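Local coordinates for protein aminotransferase, class III (Thermomicrobium roseum, PDB 6IO1) that acts as a thermostable (S)-enantioselective omega-transaminase, probably moving amino groups between substrates by way of a pyridoxal 5'-phosphate cofactor, at residues G42-V45 and K51-L54; M152-I157 and P168-G173; A161-G166 and G175-G180. All blocks are in the same frame, centred on the assembly; numbering follows the deposited sequence.

Contact 1 of 3, residues G42-V45 and K51-L54; sequences GVWV and KRYL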
ATOM      1  N   GLY B  42       2.351 -26.603   0.702  1.00 15.45           N
ATOM      2  CA  GLY B  42       1.399 -26.868  -0.365  1.00 17.32           C
ATOM      3  C   GLY B  42       0.089 -26.152  -0.099  1.00 14.84           C
ATOM      4  O   GLY B  42       0.048 -24.932   0.095  1.00 14.12           O
ATOM      5  N   VAL B  43      -1.003 -26.916  -0.081  1.00 12.88           N
ATOM      6  CA  VAL B  43      -2.333 -26.371   0.162  1.00 13.74           C
ATOM      7  C   VAL B  43      -2.729 -26.485   1.630  1.00 14.80           C
ATOM      8  O   VAL B  43      -3.873 -26.185   1.986  1.00 16.03           O
ATOM      9  CB  VAL B  43      -3.380 -27.048  -0.735  1.00 16.85           C
ATOM     10  CG1 VAL B  43      -2.937 -27.021  -2.191  1.00 17.98           C
ATOM     11  CG2 VAL B  43      -3.630 -28.478  -0.273  1.00 17.15           C
ATOM     12  N   TRP B  44      -1.805 -26.902   2.490  1.00 16.51           N
ATOM     13  CA  TRP B  44      -2.096 -27.204   3.883  1.00 14.95           C
ATOM     14  C   TRP B  44      -1.513 -26.139   4.799  1.00 13.72           C
ATOM     15  O   TRP B  44      -0.430 -25.606   4.539  1.00 13.97           O
ATOM     16  CB  TRP B  44      -1.534 -28.574   4.271  1.00 15.19           C
ATOM     17  CG  TRP B  44      -2.023 -29.680   3.399  1.00 15.46           C
ATOM     18  CD1 TRP B  44      -1.328 -30.320   2.415  1.00 16.92           C
ATOM     19  CD2 TRP B  44      -3.322 -30.277   3.427  1.00 16.74           C
ATOM     20  NE1 TRP B  44      -2.115 -31.281   1.830  1.00 18.19           N
ATOM     21  CE2 TRP B  44      -3.345 -31.275   2.433  1.00 17.25           C
ATOM     22  CE3 TRP B  44      -4.470 -30.065   4.196  1.00 16.48           C
ATOM     23  CZ2 TRP B  44      -4.469 -32.059   2.189  1.00 20.05           C
ATOM     24  CZ3 TRP B  44      -5.584 -30.843   3.954  1.00 18.04           C
ATOM     25  CH2 TRP B  44      -5.576 -31.828   2.958  1.00 20.85           C
ATOM     26  N   VAL B  45      -2.237 -25.852   5.882  1.00 16.23           N
ATOM     27  CA  VAL B  45      -1.775 -24.970   6.943  1.00 15.18           C
ATOM     28  C   VAL B  45      -2.104 -25.633   8.273  1.00 13.41           C
ATOM     29  O   VAL B  45      -2.955 -26.518   8.359  1.00 15.10           O
ATOM     30  CB  VAL B  45      -2.406 -23.560   6.873  1.00 13.09           C
ATOM     31  CG1 VAL B  45      -1.904 -22.808   5.649  1.00 15.46           C
ATOM     32  CG2 VAL B  45      -3.923 -23.657   6.863  1.00 14.76           C
ATOM     33  N   LYS B  51      -3.758 -28.447  14.693  1.00 16.19           N
ATOM     34  CA  LYS B  51      -4.802 -28.885  13.783  1.00 17.04           C
ATOM     35  C   LYS B  51      -4.475 -28.477  12.348  1.00 15.70           C
ATOM     36  O   LYS B  51      -3.961 -27.384  12.099  1.00 14.86           O
ATOM     37  CB  LYS B  51      -6.135 -28.297  14.233  1.00 19.03           C
ATOM     38  CG  LYS B  51      -7.272 -28.592  13.302  1.00 20.28           C
ATOM     39  CD  LYS B  51      -8.594 -28.371  13.978  1.00 26.82           C
ATOM     40  CE  LYS B  51      -9.710 -28.690  13.028  1.00 27.52           C
ATOM     41  NZ  LYS B  51     -11.032 -28.669  13.718  1.00 32.02           N
ATOM     42  N   ARG B  52      -4.779 -29.361  11.398  1.00 17.07           N
ATOM     43  CA  ARG B  52      -4.481 -29.124   9.991  1.00 17.52           C
ATOM     44  C   ARG B  52      -5.728 -28.656   9.249  1.00 16.21           C
ATOM     45  O   ARG B  52      -6.840 -29.117   9.521  1.00 17.96           O
ATOM     46  CB  ARG B  52      -3.923 -30.384   9.323  1.00 16.68           C
ATOM     47  CG  ARG B  52      -3.332 -30.134   7.943  1.00 17.98           C
ATOM     48  CD  ARG B  52      -3.062 -31.429   7.200  1.00 17.10           C
ATOM     49  NE  ARG B  52      -4.291 -32.155   6.898  1.00 18.91           N
ATOM     50  CZ  ARG B  52      -4.339 -33.270   6.176  1.00 19.92           C
ATOM     51  NH1 ARG B  52      -3.223 -33.792   5.686  1.00 18.60           N
ATOM     52  NH2 ARG B  52      -5.501 -33.867   5.949  1.00 22.38           N
ATOM     53  N   TYR B  53      -5.526 -27.735   8.308  1.00 15.95           N
ATOM     54  CA  TYR B  53      -6.581 -27.174   7.484  1.00 16.48           C
ATOM     55  C   TYR B  53      -6.106 -27.140   6.041  1.00 15.50           C
ATOM     56  O   TYR B  53      -4.908 -27.015   5.768  1.00 15.39           O
ATOM     57  CB  TYR B  53      -6.962 -25.746   7.905  1.00 16.76           C
ATOM     58  CG  TYR B  53      -7.329 -25.565   9.359  1.00 18.09           C
ATOM     59  CD1 TYR B  53      -6.349 -25.461  10.338  1.00 18.38           C
ATOM     60  CD2 TYR B  53      -8.658 -25.468   9.749  1.00 19.28           C
ATOM     61  CE1 TYR B  53      -6.684 -25.283  11.666  1.00 18.94           C
ATOM     62  CE2 TYR B  53      -9.002 -25.290  11.073  1.00 20.66           C
ATOM     63  CZ  TYR B  53      -8.011 -25.198  12.027  1.00 19.05           C
ATOM     64  OH  TYR B  53      -8.351 -25.021  13.349  1.00 22.22           O
ATOM     65  N   LEU B  54      -7.057 -27.251   5.120  1.00 16.75           N
ATOM     66  CA  LEU B  54      -6.793 -27.010   3.710  1.00 16.33           C
ATOM     67  C   LEU B  54      -7.009 -25.529   3.430  1.00 13.55           C
ATOM     68  O   LEU B  54      -8.078 -24.985   3.727  1.00 16.90           O
ATOM     69  CB  LEU B  54      -7.703 -27.863   2.826  1.00 18.46           C
ATOM     70  CG  LEU B  54      -7.308 -28.033   1.354  1.00 17.65           C
ATOM     71  CD1 LEU B  54      -7.831 -29.353   0.815  1.00 18.22           C
ATOM     72  CD2 LEU B  54      -7.807 -26.879   0.493  1.00 18.61           C
TER

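Contact 2 of 3, residues M152-I157 and P168-G173; sequences MAYHGI and PAYWEG. With PMP (4'-deoxy-4'-aminopyridoxal-5'-phosphate), chain C.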
ATOM      1  N   MET B 152     -20.962  -4.324  -7.357  1.00 24.34           N
ATOM      2  CA  MET B 152     -20.341  -5.582  -6.940  1.00 25.34           C
ATOM      3  C   MET B 152     -18.858  -5.615  -7.294  1.00 23.70           C
ATOM      4  O   MET B 152     -18.210  -6.641  -7.064  1.00 23.53           O
ATOM      5  CB  MET B 152     -21.030  -6.829  -7.523  1.00 25.27           C
ATOM      6  CG  MET B 152     -22.531  -6.888  -7.264  1.00 29.07           C
ATOM      7  SD  MET B 152     -23.355  -8.266  -8.087  1.00 29.96           S
ATOM      8  CE  MET B 152     -22.883  -9.630  -7.027  1.00 31.88           C
ATOM      9  N   ALA B 153     -18.304  -4.552  -7.867  1.00 24.08           N
ATOM     10  CA  ALA B 153     -16.873  -4.490  -8.124  1.00 25.09           C
ATOM     11  C   ALA B 153     -16.113  -4.217  -6.833  1.00 24.32           C
ATOM     12  O   ALA B 153     -16.600  -3.509  -5.947  1.00 25.03           O
ATOM     13  CB  ALA B 153     -16.556  -3.406  -9.151  1.00 23.91           C
ATOM     14  N   TYR B 154     -14.919  -4.797  -6.721  1.00 24.06           N
ATOM     15  CA  TYR B 154     -14.035  -4.558  -5.584  1.00 24.69           C
ATOM     16  C   TYR B 154     -12.636  -4.265  -6.109  1.00 22.91           C
ATOM     17  O   TYR B 154     -12.004  -5.134  -6.716  1.00 22.47           O
ATOM     18  CB  TYR B 154     -14.015  -5.745  -4.623  1.00 24.87           C
ATOM     19  CG  TYR B 154     -13.209  -5.458  -3.377  1.00 27.67           C
ATOM     20  CD1 TYR B 154     -13.769  -4.769  -2.310  1.00 28.88           C
ATOM     21  CD2 TYR B 154     -11.883  -5.855  -3.276  1.00 28.34           C
ATOM     22  CE1 TYR B 154     -13.034  -4.493  -1.173  1.00 30.24           C
ATOM     23  CE2 TYR B 154     -11.142  -5.584  -2.145  1.00 28.83           C
ATOM     24  CZ  TYR B 154     -11.721  -4.905  -1.096  1.00 30.12           C
ATOM     25  OH  TYR B 154     -10.982  -4.636   0.033  1.00 30.47           O
ATOM     26  N   HIS B 155     -12.159  -3.043  -5.877  1.00 24.11           N
ATOM     27  CA  HIS B 155     -10.853  -2.611  -6.359  1.00 22.66           C
ATOM     28  C   HIS B 155      -9.942  -2.116  -5.241  1.00 24.03           C
ATOM     29  O   HIS B 155      -8.880  -1.551  -5.527  1.00 20.34           O
ATOM     30  CB  HIS B 155     -11.023  -1.514  -7.415  1.00 22.05           C
ATOM     31  CG  HIS B 155     -11.896  -1.910  -8.564  1.00 21.67           C
ATOM     32  ND1 HIS B 155     -11.501  -2.819  -9.521  1.00 18.85           N
ATOM     33  CD2 HIS B 155     -13.145  -1.520  -8.910  1.00 22.75           C
ATOM     34  CE1 HIS B 155     -12.469  -2.972 -10.407  1.00 18.85           C
ATOM     35  NE2 HIS B 155     -13.478  -2.194 -10.059  1.00 19.41           N
ATOM     36  N   GLY B 156     -10.314  -2.326  -3.988  1.00 24.97           N
ATOM     37  CA  GLY B 156      -9.570  -1.824  -2.850  1.00 25.81           C
ATOM     38  C   GLY B 156     -10.409  -0.878  -2.010  1.00 27.02           C
ATOM     39  O   GLY B 156     -11.454  -0.383  -2.428  1.00 27.82           O
ATOM     40  N   ILE B 157      -9.914  -0.623  -0.800  1.00 28.03           N
ATOM     41  CA  ILE B 157     -10.659   0.195   0.146  1.00 29.20           C
ATOM     42  C   ILE B 157      -9.900   1.466   0.527  1.00 28.70           C
ATOM     43  O   ILE B 157     -10.238   2.118   1.508  1.00 26.85           O
ATOM     44  CB  ILE B 157     -11.039  -0.622   1.396  1.00 26.02           C
ATOM     45  CG1 ILE B 157      -9.901  -1.560   1.810  1.00 23.16           C
ATOM     46  CG2 ILE B 157     -12.297  -1.429   1.144  1.00 28.70           C
ATOM     47  CD1 ILE B 157      -8.729  -0.879   2.487  1.00 24.00           C
ATOM     48  N   PRO B 168     -21.465  -1.411  -1.362  1.00 34.24           N
ATOM     49  CA  PRO B 168     -21.682  -0.294  -0.430  1.00 33.36           C
ATOM     50  C   PRO B 168     -21.282  -0.584   1.007  1.00 32.43           C
ATOM     51  O   PRO B 168     -21.076   0.367   1.773  1.00 30.94           O
ATOM     52  CB  PRO B 168     -23.191  -0.031  -0.544  1.00 36.18           C
ATOM     53  CG  PRO B 168     -23.570  -0.592  -1.880  1.00 36.91           C
ATOM     54  CD  PRO B 168     -22.713  -1.812  -2.035  1.00 37.02           C
ATOM     55  N   ALA B 169     -21.179  -1.855   1.408  1.00 32.90           N
ATOM     56  CA  ALA B 169     -20.821  -2.164   2.789  1.00 31.54           C
ATOM     57  C   ALA B 169     -19.446  -1.619   3.153  1.00 30.08           C
ATOM     58  O   ALA B 169     -19.195  -1.295   4.320  1.00 32.28           O
ATOM     59  CB  ALA B 169     -20.870  -3.675   3.022  1.00 28.73           C
ATOM     60  N   TYR B 170     -18.543  -1.516   2.177  1.00 27.33           N
ATOM     61  CA  TYR B 170     -17.224  -0.952   2.440  1.00 26.94           C
ATOM     62  C   TYR B 170     -17.282   0.557   2.648  1.00 26.54           C
ATOM     63  O   TYR B 170     -16.425   1.117   3.340  1.00 26.88           O
ATOM     64  CB  TYR B 170     -16.269  -1.316   1.305  1.00 28.01           C
ATOM     65  CG  TYR B 170     -15.970  -2.796   1.254  1.00 28.85           C
ATOM     66  CD1 TYR B 170     -15.044  -3.364   2.117  1.00 28.33           C
ATOM     67  CD2 TYR B 170     -16.633  -3.629   0.363  1.00 29.32           C
ATOM     68  CE1 TYR B 170     -14.772  -4.717   2.084  1.00 31.38           C
ATOM     69  CE2 TYR B 170     -16.369  -4.984   0.322  1.00 28.85           C
ATOM     70  CZ  TYR B 170     -15.438  -5.524   1.185  1.00 33.11           C
ATOM     71  OH  TYR B 170     -15.170  -6.873   1.151  1.00 33.45           O
ATOM     72  N   TRP B 171     -18.268   1.231   2.052  1.00 26.12           N
ATOM     73  CA  TRP B 171     -18.367   2.680   2.183  1.00 27.93           C
ATOM     74  C   TRP B 171     -18.867   3.099   3.560  1.00 27.91           C
ATOM     75  O   TRP B 171     -18.470   4.154   4.067  1.00 27.60           O
ATOM     76  CB  TRP B 171     -19.307   3.253   1.120  1.00 28.36           C
ATOM     77  CG  TRP B 171     -18.898   3.018  -0.297  1.00 31.02           C
ATOM     78  CD1 TRP B 171     -17.671   2.629  -0.749  1.00 31.92           C
ATOM     79  CD2 TRP B 171     -19.725   3.171  -1.455  1.00 31.42           C
ATOM     80  NE1 TRP B 171     -17.686   2.527  -2.120  1.00 31.14           N
ATOM     81  CE2 TRP B 171     -18.935   2.859  -2.577  1.00 31.04           C
ATOM     82  CE3 TRP B 171     -21.058   3.543  -1.651  1.00 32.49           C
ATOM     83  CZ2 TRP B 171     -19.436   2.899  -3.876  1.00 29.91           C
ATOM     84  CZ3 TRP B 171     -21.553   3.587  -2.940  1.00 34.61           C
ATOM     85  CH2 TRP B 171     -20.743   3.267  -4.036  1.00 31.96           C
ATOM     86  N   GLU B 172     -19.735   2.291   4.167  1.00 27.86           N
ATOM     87  CA  GLU B 172     -20.514   2.720   5.323  1.00 28.48           C
ATOM     88  C   GLU B 172     -19.635   3.172   6.485  1.00 25.35           C
ATOM     89  O   GLU B 172     -18.734   2.450   6.921  1.00 26.44           O
ATOM     90  CB  GLU B 172     -21.429   1.581   5.776  1.00 30.29           C
ATOM     91  CG  GLU B 172     -22.404   1.959   6.877  1.00 32.97           C
ATOM     92  CD  GLU B 172     -23.325   0.816   7.253  1.00 37.27           C
ATOM     93  OE1 GLU B 172     -22.919  -0.354   7.093  1.00 38.96           O
ATOM     94  OE2 GLU B 172     -24.456   1.088   7.709  1.00 42.31           O
ATOM     95  N   GLY B 173     -19.908   4.380   6.979  1.00 25.20           N
ATOM     96  CA  GLY B 173     -19.293   4.899   8.183  1.00 24.97           C
ATOM     97  C   GLY B 173     -17.923   5.520   8.026  1.00 23.94           C
ATOM     98  O   GLY B 173     -17.382   6.028   9.016  1.00 24.10           O
TER
HETATM   99  N1  PMP C 701      -8.264  -5.349  -6.496  1.00 22.95           N
HETATM  100  C2  PMP C 701      -8.914  -6.508  -6.399  1.00 24.34           C
HETATM  101  C2A PMP C 701      -9.480  -7.126  -7.640  1.00 22.32           C
HETATM  102  C3  PMP C 701      -9.066  -7.138  -5.158  1.00 27.63           C
HETATM  103  O3  PMP C 701      -9.736  -8.325  -5.090  1.00 29.66           O
HETATM  104  C4  PMP C 701      -8.530  -6.548  -4.010  1.00 26.30           C
HETATM  105  C4A PMP C 701      -8.682  -7.210  -2.662  1.00 30.35           C
HETATM  106  N4A PMP C 701      -8.769  -8.670  -2.759  1.00 29.03           N
HETATM  107  C5  PMP C 701      -7.850  -5.329  -4.133  1.00 26.04           C
HETATM  108  C6  PMP C 701      -7.748  -4.777  -5.397  1.00 22.90           C
HETATM  109  C5A PMP C 701      -7.256  -4.646  -2.939  1.00 26.23           C
HETATM  110  O4P PMP C 701      -5.886  -5.102  -2.713  1.00 29.08           O
HETATM  111  P   PMP C 701      -5.043  -4.636  -1.417  1.00 26.56           P
HETATM  112  O1P PMP C 701      -3.681  -5.288  -1.555  1.00 23.74           O
HETATM  113  O2P PMP C 701      -4.982  -3.123  -1.481  1.00 19.81           O
HETATM  114  O3P PMP C 701      -5.822  -5.144  -0.220  1.00 26.07           O

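Contact 3 of 3, residues A161-G166 and G175-G180; sequences ALSATG and GPRPPG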
ATOM      1  N   ALA B 161      -9.618   3.872  -5.203  1.00 29.55           N
ATOM      2  CA  ALA B 161     -10.067   2.484  -5.272  1.00 26.79           C
ATOM      3  C   ALA B 161     -11.332   2.273  -4.449  1.00 27.38           C
ATOM      4  O   ALA B 161     -12.267   1.595  -4.894  1.00 26.61           O
ATOM      5  CB  ALA B 161      -8.958   1.540  -4.799  1.00 25.76           C
ATOM      6  N   LEU B 162     -11.399   2.896  -3.268  1.00 29.53           N
ATOM      7  CA  LEU B 162     -12.597   2.785  -2.443  1.00 28.94           C
ATOM      8  C   LEU B 162     -13.822   3.280  -3.198  1.00 27.19           C
ATOM      9  O   LEU B 162     -14.897   2.674  -3.120  1.00 28.64           O
ATOM     10  CB  LEU B 162     -12.411   3.560  -1.135  1.00 31.63           C
ATOM     11  CG  LEU B 162     -13.604   3.667  -0.176  1.00 30.94           C
ATOM     12  CD1 LEU B 162     -14.180   2.302   0.191  1.00 31.35           C
ATOM     13  CD2 LEU B 162     -13.217   4.438   1.077  1.00 28.83           C
ATOM     14  N   SER B 163     -13.681   4.383  -3.937  1.00 27.84           N
ATOM     15  CA  SER B 163     -14.784   4.850  -4.770  1.00 27.52           C
ATOM     16  C   SER B 163     -15.056   3.885  -5.918  1.00 26.39           C
ATOM     17  O   SER B 163     -16.216   3.649  -6.275  1.00 27.01           O
ATOM     18  CB  SER B 163     -14.489   6.251  -5.303  1.00 27.51           C
ATOM     19  OG  SER B 163     -14.408   7.196  -4.252  1.00 30.14           O
ATOM     20  N   ALA B 164     -13.997   3.331  -6.520  1.00 27.18           N
ATOM     21  CA  ALA B 164     -14.177   2.396  -7.626  1.00 25.61           C
ATOM     22  C   ALA B 164     -14.942   1.152  -7.189  1.00 25.64           C
ATOM     23  O   ALA B 164     -15.739   0.602  -7.959  1.00 24.00           O
ATOM     24  CB  ALA B 164     -12.821   2.011  -8.216  1.00 23.68           C
ATOM     25  N   THR B 165     -14.700   0.689  -5.966  1.00 26.92           N
ATOM     26  CA  THR B 165     -15.407  -0.470  -5.438  1.00 27.23           C
ATOM     27  C   THR B 165     -16.912  -0.226  -5.422  1.00 28.68           C
ATOM     28  O   THR B 165     -17.379   0.851  -5.041  1.00 30.41           O
ATOM     29  CB  THR B 165     -14.906  -0.783  -4.027  1.00 26.73           C
ATOM     30  OG1 THR B 165     -13.580  -1.325  -4.098  1.00 24.59           O
ATOM     31  CG2 THR B 165     -15.817  -1.775  -3.320  1.00 29.52           C
ATOM     32  N   GLY B 166     -17.674  -1.237  -5.841  1.00 30.09           N
ATOM     33  CA  GLY B 166     -19.115  -1.127  -5.946  1.00 29.83           C
ATOM     34  C   GLY B 166     -19.922  -1.822  -4.873  1.00 32.73           C
ATOM     35  O   GLY B 166     -21.146  -1.955  -5.033  1.00 34.76           O
ATOM     36  N   GLY B 175     -17.096   8.104   5.962  1.00 23.12           N
ATOM     37  CA  GLY B 175     -17.125   9.491   5.562  1.00 25.55           C
ATOM     38  C   GLY B 175     -17.184   9.698   4.062  1.00 27.44           C
ATOM     39  O   GLY B 175     -17.539   8.795   3.295  1.00 28.61           O
ATOM     40  N   PRO B 176     -16.838  10.904   3.615  1.00 27.20           N
ATOM     41  CA  PRO B 176     -16.920  11.211   2.184  1.00 30.79           C
ATOM     42  C   PRO B 176     -15.845  10.491   1.385  1.00 31.43           C
ATOM     43  O   PRO B 176     -14.766  10.168   1.890  1.00 30.11           O
ATOM     44  CB  PRO B 176     -16.725  12.731   2.134  1.00 31.76           C
ATOM     45  CG  PRO B 176     -15.956  13.054   3.367  1.00 28.13           C
ATOM     46  CD  PRO B 176     -16.359  12.048   4.410  1.00 27.23           C
ATOM     47  N   ARG B 177     -16.134  10.282   0.097  1.00 31.67           N
ATOM     48  CA  ARG B 177     -15.206   9.571  -0.824  1.00 34.98           C
ATOM     49  C   ARG B 177     -14.839  10.496  -1.989  1.00 32.12           C
ATOM     50  O   ARG B 177     -15.580  11.471  -2.222  1.00 29.47           O
ATOM     51  CB  ARG B 177     -15.836   8.273  -1.338  1.00 33.14           C
ATOM     52  CG  ARG B 177     -16.269   7.311  -0.241  1.00 30.78           C
ATOM     53  CD  ARG B 177     -16.909   6.058  -0.808  1.00 32.10           C
ATOM     54  NE  ARG B 177     -18.030   6.362  -1.686  1.00 34.38           N
ATOM     55  CZ  ARG B 177     -19.283   6.522  -1.279  1.00 36.52           C
ATOM     56  NH1 ARG B 177     -20.234   6.796  -2.154  1.00 40.05           N
ATOM     57  NH2 ARG B 177     -19.581   6.407   0.004  1.00 36.17           N
ATOM     58  N   PRO B 178     -13.714  10.263  -2.702  1.00 34.08           N
ATOM     59  CA  PRO B 178     -13.312  11.135  -3.809  1.00 33.46           C
ATOM     60  C   PRO B 178     -14.382  11.155  -4.909  1.00 32.50           C
ATOM     61  O   PRO B 178     -14.881  10.102  -5.266  1.00 31.83           O
ATOM     62  CB  PRO B 178     -12.034  10.475  -4.345  1.00 35.52           C
ATOM     63  CG  PRO B 178     -11.522   9.650  -3.184  1.00 36.51           C
ATOM     64  CD  PRO B 178     -12.769   9.169  -2.474  1.00 35.32           C
ATOM     65  N   PRO B 179     -14.743  12.342  -5.445  1.00 31.63           N
ATOM     66  CA  PRO B 179     -15.763  12.459  -6.492  1.00 29.85           C
ATOM     67  C   PRO B 179     -15.260  12.071  -7.891  1.00 28.29           C
ATOM     68  O   PRO B 179     -14.065  12.119  -8.122  1.00 28.94           O
ATOM     69  CB  PRO B 179     -16.110  13.954  -6.462  1.00 29.03           C
ATOM     70  CG  PRO B 179     -14.816  14.615  -6.048  1.00 33.64           C
ATOM     71  CD  PRO B 179     -14.183  13.644  -5.073  1.00 34.46           C
ATOM     72  N   GLY B 180     -16.188  11.690  -8.774  1.00 29.96           N
ATOM     73  CA  GLY B 180     -15.866  11.341 -10.141  1.00 26.64           C
ATOM     74  C   GLY B 180     -16.044   9.887 -10.514  1.00 24.06           C
ATOM     75  O   GLY B 180     -15.531   9.470 -11.558  1.00 24.52           O
TER

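Contact 1 of 3, residues G42-V45 and K51-L54
The beta hairpin of strands 44-47 and 52-55 is joined here by V45 with Y53 and W44 with L54, within a seven-stranded mixed sheet. V45 and Y53 form an antiparallel hydrogen-bonded pair. V45 N reaches Y53 O at 2.9 Å, in a nearly straight bond. Y53 N returns the bond to V45 O at 2.8 Å. W44 and L54 make the neighbouring non-hydrogen-bonded pair, where W44 CA lies 3.4 Å from Y53 O in a CA-H...O contact.

On the face carrying W44 and L54, the indole is covered from both sides. The R52 guanidinium lies flat over one side, its plane 17° from that of the ring, and R52 CZ stands 3.7 Å from the centroid of the W44 six-membered ring, a cation-pi stack. The bend at chi3 of R52 turns this group back over the ring. Over the other side comes L54, with L54 CB 3.8 Å from W44 CZ3. On the face of V45 and Y53, V45 CG2 meets Y53 CB at 3.8 Å, and I414 of strand 413-418 packs against both residues; Y53 OH is hydrogen-bonded to D47 OD2 at the end of strand 44-47.

R52 is exposed within the assembly and uses one face of its guanidinium for the stack, where the cation is probably drawn to the electron-rich face of the indole.

Contact 2 of 3, residues M152-I157 and P168-G173
Y154 meets Y170 beside the cofactor, and aromatic contact dominates the pairing. Y154 CE1 stands 3.5 Å above the centre of the Y170 ring; its nearest atom there is Y170 CZ, also at 3.5 Å. The centroids of the Y154 and Y170 rings are 4.8 Å apart and their planes are inclined by 52°, an oblique pairing. With CG anti to the backbone N (chi1 -174°), the Y154 ring extends between Y170 and the cofactor and touches both.

Aliphatic contact comes from I157, whose CG2 methyl lies 3.5 Å from Y170 CD1. This methyl approaches obliquely at the CD1 side, while Y154 CE1 lies over the ring centre. No hydrogen bond joins the two segments, so side-chain packing alone connects them.

Cofactor contacts fall to the loop 152-157. The edge of the Y154 ring is turned to the pyridoxamine phosphate, with Y154 CD2 3.5 Å from PMP C4. H155 O comes within 3.4 Å of PMP C6, and G156 CA within 3.7 Å of PMP C5A.

Polar bonds outside the pair hold the loop, and E172 just after the helix: H155 ND1 bonds D260 OD2, Y154 N bonds E227 OE2, and E172 makes a salt bridge to R316 of the second subunit. G321 of that subunit packs on Y154 and I157, and its T323 N bonds the cofactor.

A loop after a sheet strand that lines the cofactor beside the subunit interface is typical of the class-III pyridoxal-phosphate-dependent aminotransferase active site.

Contact 3 of 3, residues A161-G166 and G175-G180
S163, on helix 159-164, fills the tight end of this contact against R177 and P178. S163 OG donates to P178 O over 3.1 Å, in the carbonyl plane and on a lone pair, at a C=O...O angle of 130°. The same S163 OG sits 3.1 Å from P178 CD and 3.4 Å from R177 CB, so three approaches converge on one buried hydroxyl. Its torsion, with OG anti to the carbonyl carbon (chi1 -64°), directs the hydroxyl to the proline carbonyl. Replacing S163 with alanine would probably leave P178 O without this donor and the loop less firmly held to the helix. At the subunit interface, P178 also has P178 of the second subunit as a neighbour.

The other end is looser. L162 CG comes no nearer than 4.1 Å to R177 CD, the two side chains crossing at about a right angle. Beyond that, the R177 chain bends at chi3 (-55°) and its guanidinium makes a cation-pi contact with W171 of helix 168-171. The solvent side is that of P179, which is exposed and does not touch 161-166.

This proline-rich segment, joined to the end of helix 159-164, leads into strand 181-184, the edge strand of the large sheet in the PLP-dependent aminotransferase fold.

In the fold
From the N terminus, contact 1 comes first: it closes the hairpin of strands 44-47 and 52-55 in the sheet that also takes in strands 413-418 and 421-424 from near the C terminus. Both later contacts follow contact 1 in series, their centres about 30 and 37 Å from its centre. Their segments alternate, 152-157, 161-166, 168-173, 175-180, so the two loops cross rather than nest. They touch directly, with H155 N 2.9 Å from T165 OG1. Both belong to the helical beta-alpha-beta crossover between the neighbouring parallel strands 146-150 and 181-184. Contact 2 ties this crossover to the cofactor, and both meet the second subunit, which does not touch contact 1.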